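Local coordinates for protein triacylglycerol lipase (Rhizopus niveus, PDB 1LGY) that hydrolyses the ester bonds of triacylglycerols and their partial glycerides with strong 1,3-positional specificity, releasing fatty acids, at residues V7-T10 / T11-Q15; N246-V249 / P250-I254. One frame throughout, in Å; residues are numbered along the deposited sequence.

Overall arrangement
Near the N terminus the edge strand 6-8 of the central mixed sheet runs out at Ala-8, and contact 1 turns the chain directly into helix 11-26. The chain then builds the alpha/beta hydrolase core before it returns to the same edge of the sheet with strand 231-235, the antiparallel neighbour of strand 6-8. Contact 2 follows in the loop between strands 231-235 and 259-260, where a tight turn sends the chain on toward Asp-256 and the catalytic His-257. The two are local and in series, neither nesting nor crossing. Their centres lie about 23 Å apart and their nearest atoms about 12 Å, without touching; strand 231-235 pairs with strand 6-8 and precedes the loop of contact 2.

Contact 1. Residues V7-T10 / T11-Q15; sequences VAAT and TAQIQ
Thr-10 O accepts two backbone N-H groups of the first helical turn. Ile-14 N donates to Thr-10 O at 3.1 Å, lying in the plane of the carbonyl with a C=O...N angle of 156°, and this is the opening i to i+4 bond of the helix. Gln-13 N is closer, 2.9 Å from Thr-10 O, but stands 51° out of the carbonyl plane and meets its acceptor at a more bent N-H angle. Thr-10 is thus the N-cap residue by position, although its hydroxyl makes no capping bond. Its methyl is turned to the helix instead: with OG1 set anti to the backbone N, Thr-10 CG2 reaches to 3.4 Å from Gln-13 CG and, on another flank, 3.6 Å from Ala-12 CB. The side chains of Thr-10 and Gln-13 cross at about a right angle, the extended glutamine running back past the threonine toward Ala-9.

Here the edge strand 6-8 of the alpha/beta hydrolase sheet gives way to helix 11-26. Backbone bonds of Val-7 with Ile-234 and of Ala-9 with Val-232 hold the strand side to its neighbour 231-235, while Gln-15 N bonded to Thr-11 O continues the helix.

The buried Ile-14 joins the two halves of the bend through its CG1 branch. Its CG1 lies beside the backbone N (chi1 -51°), which carries that branch back to the linker residues Ala-9 and Thr-10: Ile-14 CG1 packs 3.8 Å from Ala-9 CB and passes 3.3 Å from Thr-10 O, the acceptor of both backbone bonds. Farther out along the same branch, Ile-14 CD1 meets the carbonyl of Ala-9, with 3.6 Å between CD1 and Ala-9 O.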
# COMPACT_ATOMS: atom_id res chain seq x y z
N VAL A 7 -7.31 14.12 14.95
CA VAL A 7 -7.85 13.32 16.02
C VAL A 7 -6.89 12.26 16.51
O VAL A 7 -5.87 12.01 15.89
CB VAL A 7 -9.14 12.59 15.62
CG1 VAL A 7 -10.24 13.56 15.19
CG2 VAL A 7 -8.83 11.65 14.49
N ALA A 8 -7.15 11.67 17.67
CA ALA A 8 -6.36 10.53 18.08
C ALA A 8 -7.13 9.33 17.56
O ALA A 8 -8.33 9.42 17.28
CB ALA A 8 -6.29 10.45 19.56
N ALA A 9 -6.45 8.19 17.41
CA ALA A 9 -7.11 7.01 16.88
C ALA A 9 -7.65 6.14 17.99
O ALA A 9 -7.09 5.93 19.06
CB ALA A 9 -6.14 6.20 16.04
N THR A 10 -8.86 5.72 17.68
CA THR A 10 -9.66 4.85 18.51
C THR A 10 -8.94 3.53 18.48
O THR A 10 -8.41 3.18 17.43
CB THR A 10 -11.07 4.87 17.87
OG1 THR A 10 -11.97 4.63 18.92
CG2 THR A 10 -11.34 3.82 16.88
N THR A 11 -8.91 2.76 19.55
CA THR A 11 -8.07 1.57 19.53
C THR A 11 -8.56 0.61 18.44
O THR A 11 -7.79 -0.10 17.79
CB THR A 11 -8.07 0.93 20.93
OG1 THR A 11 -9.29 0.21 21.09
CG2 THR A 11 -8.04 1.97 22.05
N ALA A 12 -9.84 0.68 18.13
CA ALA A 12 -10.49 -0.10 17.08
C ALA A 12 -9.87 0.08 15.71
O ALA A 12 -9.79 -0.91 14.96
CB ALA A 12 -11.93 0.30 17.01
N GLN A 13 -9.44 1.35 15.47
CA GLN A 13 -8.72 1.80 14.30
C GLN A 13 -7.27 1.43 14.42
O GLN A 13 -6.61 1.16 13.42
CB GLN A 13 -8.69 3.29 14.10
CG GLN A 13 -10.02 3.89 13.80
CD GLN A 13 -10.08 5.41 13.86
OE1 GLN A 13 -10.71 6.05 13.02
NE2 GLN A 13 -9.50 6.07 14.86
N ILE A 14 -6.70 1.41 15.62
CA ILE A 14 -5.30 0.99 15.74
C ILE A 14 -5.15 -0.49 15.49
O ILE A 14 -4.14 -0.98 15.01
CB ILE A 14 -4.80 1.34 17.11
CG1 ILE A 14 -5.12 2.81 17.37
CG2 ILE A 14 -3.30 1.12 17.18
CD1 ILE A 14 -4.72 3.30 18.77
N GLN A 15 -6.22 -1.21 15.78
CA GLN A 15 -6.28 -2.62 15.55
C GLN A 15 -6.43 -2.89 14.09
O GLN A 15 -5.82 -3.83 13.58
CB GLN A 15 -7.46 -3.23 16.26
CG GLN A 15 -7.01 -3.67 17.64
CD GLN A 15 -8.04 -3.40 18.72
OE1 GLN A 15 -9.05 -4.10 18.85
NE2 GLN A 15 -7.77 -2.38 19.54

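Contact 2. Residues N246-V249 / P250-I254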
# COMPACT_ATOMS: atom_id res chain seq x y z
N ASN A 246 4.63 15.19 8.18
CA ASN A 246 5.41 16.22 7.50
C ASN A 246 6.01 17.24 8.44
O ASN A 246 6.88 17.99 8.01
CB ASN A 246 4.57 16.99 6.50
CG ASN A 246 4.16 16.15 5.30
OD1 ASN A 246 4.95 15.60 4.52
ND2 ASN A 246 2.84 16.03 5.23
N SER A 247 5.56 17.25 9.70
CA SER A 247 6.03 18.18 10.71
C SER A 247 7.40 17.79 11.25
O SER A 247 8.15 18.66 11.71
CB SER A 247 5.00 18.25 11.86
OG SER A 247 4.72 17.01 12.48
N ILE A 248 7.75 16.51 11.22
CA ILE A 248 9.05 16.10 11.69
C ILE A 248 10.17 16.30 10.67
O ILE A 248 11.33 16.30 11.05
CB ILE A 248 9.03 14.64 12.14
CG1 ILE A 248 8.59 13.58 11.17
CG2 ILE A 248 8.11 14.72 13.29
CD1 ILE A 248 9.71 12.95 10.33
N VAL A 249 9.86 16.48 9.38
CA VAL A 249 10.88 16.70 8.35
C VAL A 249 11.76 17.91 8.68
O VAL A 249 11.18 18.87 9.20
CB VAL A 249 10.07 16.85 7.04
CG1 VAL A 249 10.83 17.55 5.90
CG2 VAL A 249 9.72 15.43 6.59
N PRO A 250 13.10 18.03 8.50
CA PRO A 250 14.03 17.05 7.94
C PRO A 250 14.53 15.95 8.86
O PRO A 250 15.39 15.19 8.45
CB PRO A 250 15.16 17.89 7.39
CG PRO A 250 14.62 19.27 7.41
CD PRO A 250 13.84 19.28 8.69
N PHE A 251 14.00 15.84 10.10
CA PHE A 251 14.47 14.88 11.10
C PHE A 251 13.70 13.61 10.79
O PHE A 251 12.66 13.26 11.37
CB PHE A 251 14.14 15.38 12.53
CG PHE A 251 14.20 16.90 12.67
CD1 PHE A 251 15.28 17.64 12.14
CD2 PHE A 251 13.12 17.57 13.26
CE1 PHE A 251 15.25 19.03 12.19
CE2 PHE A 251 13.11 18.97 13.31
CZ PHE A 251 14.17 19.70 12.77
N THR A 252 14.33 12.94 9.82
CA THR A 252 13.78 11.78 9.13
C THR A 252 14.78 10.63 9.23
O THR A 252 15.98 10.86 9.40
CB THR A 252 13.48 12.39 7.72
OG1 THR A 252 12.07 12.45 7.54
CG2 THR A 252 14.18 11.65 6.65
N SER A 253 14.28 9.38 9.06
CA SER A 253 15.03 8.16 9.35
C SER A 253 14.61 6.94 8.57
O SER A 253 13.43 6.67 8.48
CB SER A 253 14.90 7.84 10.85
OG SER A 253 15.46 6.57 11.15
N ILE A 254 15.52 6.14 8.02
CA ILE A 254 15.08 4.95 7.30
C ILE A 254 14.76 3.84 8.25
O ILE A 254 14.04 2.90 7.91
CB ILE A 254 16.17 4.50 6.28
CG1 ILE A 254 15.63 3.35 5.44
CG2 ILE A 254 17.45 4.12 7.00
CD1 ILE A 254 14.59 3.76 4.38
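Ile-248 and Phe-251 close a type VIa beta turn, in which Val-249 and Pro-250 hold the corner positions and the peptide bond between them is cis. Among the hydrogen bonds, Phe-251 N donates to Ile-248 O at 2.9 Å, in the carbonyl plane and on a lone pair, though the N-H angle of 138° is far from straight. A second, tighter bend follows at once: Phe-251 is the centre of an inverse gamma turn, in which Thr-252 N makes a weak bond to Pro-250 O. Together they turn the chain through roughly a right angle within the loop joining strands 231-235 and 259-260. Beyond the bends, Ser-253 makes backbone bonds with Arg-203 and Ile-205, the neighbours of the catalytic Asp-204, and Arg-203 NH1 bonds to Phe-251 O.

The aromatic contacts are made by Phe-251. One face of the Phe-251 ring takes Pro-250 CD, 3.8 Å above the plane and shifted toward the rim, while Ile-248 O approaches the ring obliquely, 3.1 Å from Phe-251 CD2.

The contacts of the aliphatic side chains come from Ile-248 and Val-249. The CG1 branch of Ile-248 takes the crowded position between backbone N and carbonyl carbon (chi1 57°), which brings its end toward Phe-251; Ile-248 CD1 lies 3.1 Å from Phe-251 O, a short approach. The side chains of Val-249 and Thr-252 lie alongside each other, pointing the same way. Thr-252 OG1, buried here without a hydrogen-bond partner in the model, has two methyl groups next to it: Ile-248 CD1 at 3.7 Å and Val-249 CG2 at 3.9 Å.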